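PDB 4K2P: T-lymphoma invasion and metastasis-inducing protein 1 from Homo sapiens, which probably acts in signalling through a PH and coiled-coil module that binds phosphoinositides and protein partners such as Par-3. Local coordinates for residues Leu20-Asn25 with Asn93-Ala98. The protein carries 5 engineered substitutions. Residues are numbered along the deposited sequence; the frame is centred on the assembly and turned at random.
Sequences LVHKKN and NSLGDA
With CG of Asp97 anti to its carbonyl carbon (chi1 -57°) and the His22 ring set between its own backbone N and carbonyl carbon (chi1 79°), carboxylate and imidazole meet where the regular pairing of two antiparallel strands of the PH domain gives out. They illustrate how a side chain can take over the strand pairing where the regular backbone bonds stop. The last regular step joins Leu20 and Ala98, a hydrogen-bonded pair with Leu20 N to Ala98 O at 3.1 Å and Ala98 N to Leu20 O at 3.0 Å; their CB atoms touch on the sheet face where helix 233-241 packs against Leu20. Two residues along, His22 N lies 3.8 Å from Gly96 O, which is buried without a partner, and bonds instead to Asp97 OD1 at 3.0 Å, nearly straight (166°) and from above the carboxylate plane. In the conformer described, His22 ND1 reaches Asp97 OD1 from the same face at 2.9 Å, more bent, the ring almost perpendicular to the carboxylate. Asn93 supplies a second shell: its ND2 binds the anti lone pair of Asp97 OD2, while its OD1 accepts the Asp97 N-H and, weakly, those of Leu95 and Gly96, bracing the turn. Were Asp97 an alanine, His22 N and Asn93 ND2 would probably both lose an acceptor, and the imidazole would be freer to turn. Over one face of that conformer's ring, offset toward the rim, lies Leu95 CB, 4.1 Å from His22 CD2.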
loop_
_atom_site.group_PDB
_atom_site.type_symbol
_atom_site.label_atom_id
_atom_site.label_comp_id
_atom_site.label_asym_id
_atom_site.label_seq_id
_atom_site.Cartn_x
_atom_site.Cartn_y
_atom_site.Cartn_z
ATOM N N LEU A 20 -6.175 4.722 8.877
ATOM C CA LEU A 20 -7.309 3.970 8.335
ATOM C C LEU A 20 -7.359 2.616 9.034
ATOM O O LEU A 20 -6.327 2.102 9.463
ATOM C CB LEU A 20 -7.188 3.793 6.823
ATOM C CG LEU A 20 -7.090 5.094 6.032
ATOM C CD1 LEU A 20 -6.704 4.845 4.593
ATOM C CD2 LEU A 20 -8.417 5.854 6.106
ATOM N N VAL A 21 -8.558 2.050 9.146
ATOM C CA VAL A 21 -8.782 0.808 9.874
ATOM C C VAL A 21 -9.701 -0.117 9.083
ATOM O O VAL A 21 -10.763 0.306 8.608
ATOM C CB VAL A 21 -9.415 1.055 11.260
ATOM C CG1 VAL A 21 -9.692 -0.265 11.961
ATOM C CG2 VAL A 21 -8.499 1.894 12.122
ATOM N N HIS A 22 -9.298 -1.378 8.941
ATOM C CA HIS A 22 -10.111 -2.353 8.227
ATOM C C HIS A 22 -11.141 -2.955 9.179
ATOM O O HIS A 22 -10.850 -3.273 10.329
ATOM C CB HIS A 22 -9.233 -3.439 7.575
ATOM C CG HIS A 22 -8.756 -4.508 8.511
ATOM N ND1 HIS A 22 -8.131 -4.235 9.709
ATOM C CD2 HIS A 22 -8.780 -5.859 8.402
ATOM C CE1 HIS A 22 -7.809 -5.369 10.306
ATOM N NE2 HIS A 22 -8.190 -6.369 9.532
ATOM N N LYS A 23 -12.360 -3.068 8.667
ATOM C CA LYS A 23 -13.526 -3.543 9.396
ATOM C C LYS A 23 -14.161 -4.686 8.614
ATOM O O LYS A 23 -13.829 -4.905 7.449
ATOM C CB LYS A 23 -14.537 -2.407 9.600
ATOM C CG LYS A 23 -14.008 -1.210 10.365
ATOM C CD LYS A 23 -13.738 -1.576 11.813
ATOM C CE LYS A 23 -13.502 -0.347 12.667
ATOM N NZ LYS A 23 -14.774 0.359 12.984
ATOM N N LYS A 24 -15.057 -5.428 9.253
ATOM C CA LYS A 24 -15.733 -6.534 8.583
ATOM C C LYS A 24 -16.420 -6.141 7.281
ATOM O O LYS A 24 -16.667 -4.968 7.000
ATOM C CB LYS A 24 -16.787 -7.170 9.493
ATOM C CG LYS A 24 -16.276 -7.849 10.749
ATOM C CD LYS A 24 -17.464 -8.436 11.504
ATOM C CE LYS A 24 -17.061 -9.298 12.683
ATOM N NZ LYS A 24 -18.252 -9.670 13.499
ATOM N N ASN A 25 -16.720 -7.168 6.499
ATOM C CA ASN A 25 -17.364 -7.034 5.206
ATOM C C ASN A 25 -16.569 -6.200 4.206
ATOM O O ASN A 25 -17.151 -5.546 3.341
ATOM C CB ASN A 25 -18.762 -6.441 5.380
ATOM C CG ASN A 25 -19.745 -6.957 4.342
ATOM O OD1 ASN A 25 -19.682 -8.118 3.932
ATOM N ND2 ASN A 25 -20.656 -6.095 3.908
ATOM N N ASN A 93 -1.031 -1.268 4.798
ATOM C CA ASN A 93 -0.627 -2.663 4.808
ATOM C C ASN A 93 -1.466 -3.498 3.851
ATOM O O ASN A 93 -2.215 -2.960 3.047
ATOM C CB ASN A 93 -0.704 -3.220 6.236
ATOM C CG ASN A 93 -2.124 -3.377 6.734
ATOM O OD1 ASN A 93 -3.073 -2.976 6.074
ATOM N ND2 ASN A 93 -2.273 -3.972 7.910
ATOM N N SER A 94 -1.322 -4.813 3.921
ATOM C CA SER A 94 -2.005 -5.701 2.988
ATOM C C SER A 94 -3.451 -5.979 3.392
ATOM O O SER A 94 -4.156 -6.687 2.689
ATOM C CB SER A 94 -1.230 -7.018 2.861
ATOM O OG SER A 94 -1.258 -7.738 4.080
ATOM N N LEU A 95 -3.886 -5.429 4.526
ATOM C CA LEU A 95 -5.212 -5.737 5.079
ATOM C C LEU A 95 -6.264 -4.628 4.936
ATOM O O LEU A 95 -7.456 -4.898 5.053
ATOM C CB LEU A 95 -5.084 -6.085 6.562
ATOM C CG LEU A 95 -4.187 -7.272 6.924
ATOM C CD1 LEU A 95 -4.241 -7.534 8.430
ATOM C CD2 LEU A 95 -4.591 -8.524 6.143
ATOM N N GLY A 96 -5.830 -3.400 4.675
ATOM C CA GLY A 96 -6.743 -2.268 4.584
ATOM C C GLY A 96 -6.543 -1.257 5.704
ATOM O O GLY A 96 -7.308 -0.305 5.840
ATOM N N ASP A 97 -5.509 -1.475 6.511
ATOM C CA ASP A 97 -5.113 -0.527 7.550
ATOM C C ASP A 97 -4.091 0.438 7.011
ATOM O O ASP A 97 -3.389 0.125 6.058
ATOM C CB ASP A 97 -4.491 -1.237 8.757
ATOM C CG ASP A 97 -5.395 -2.261 9.356
ATOM O OD1 ASP A 97 -6.483 -1.871 9.810
ATOM O OD2 ASP A 97 -5.011 -3.449 9.394
ATOM N N ALA A 98 -3.978 1.597 7.651
ATOM C CA ALA A 98 -2.892 2.514 7.354
ATOM C C ALA A 98 -2.528 3.319 8.603
ATOM O O ALA A 98 -3.360 3.521 9.486
ATOM C CB ALA A 98 -3.254 3.436 6.203
#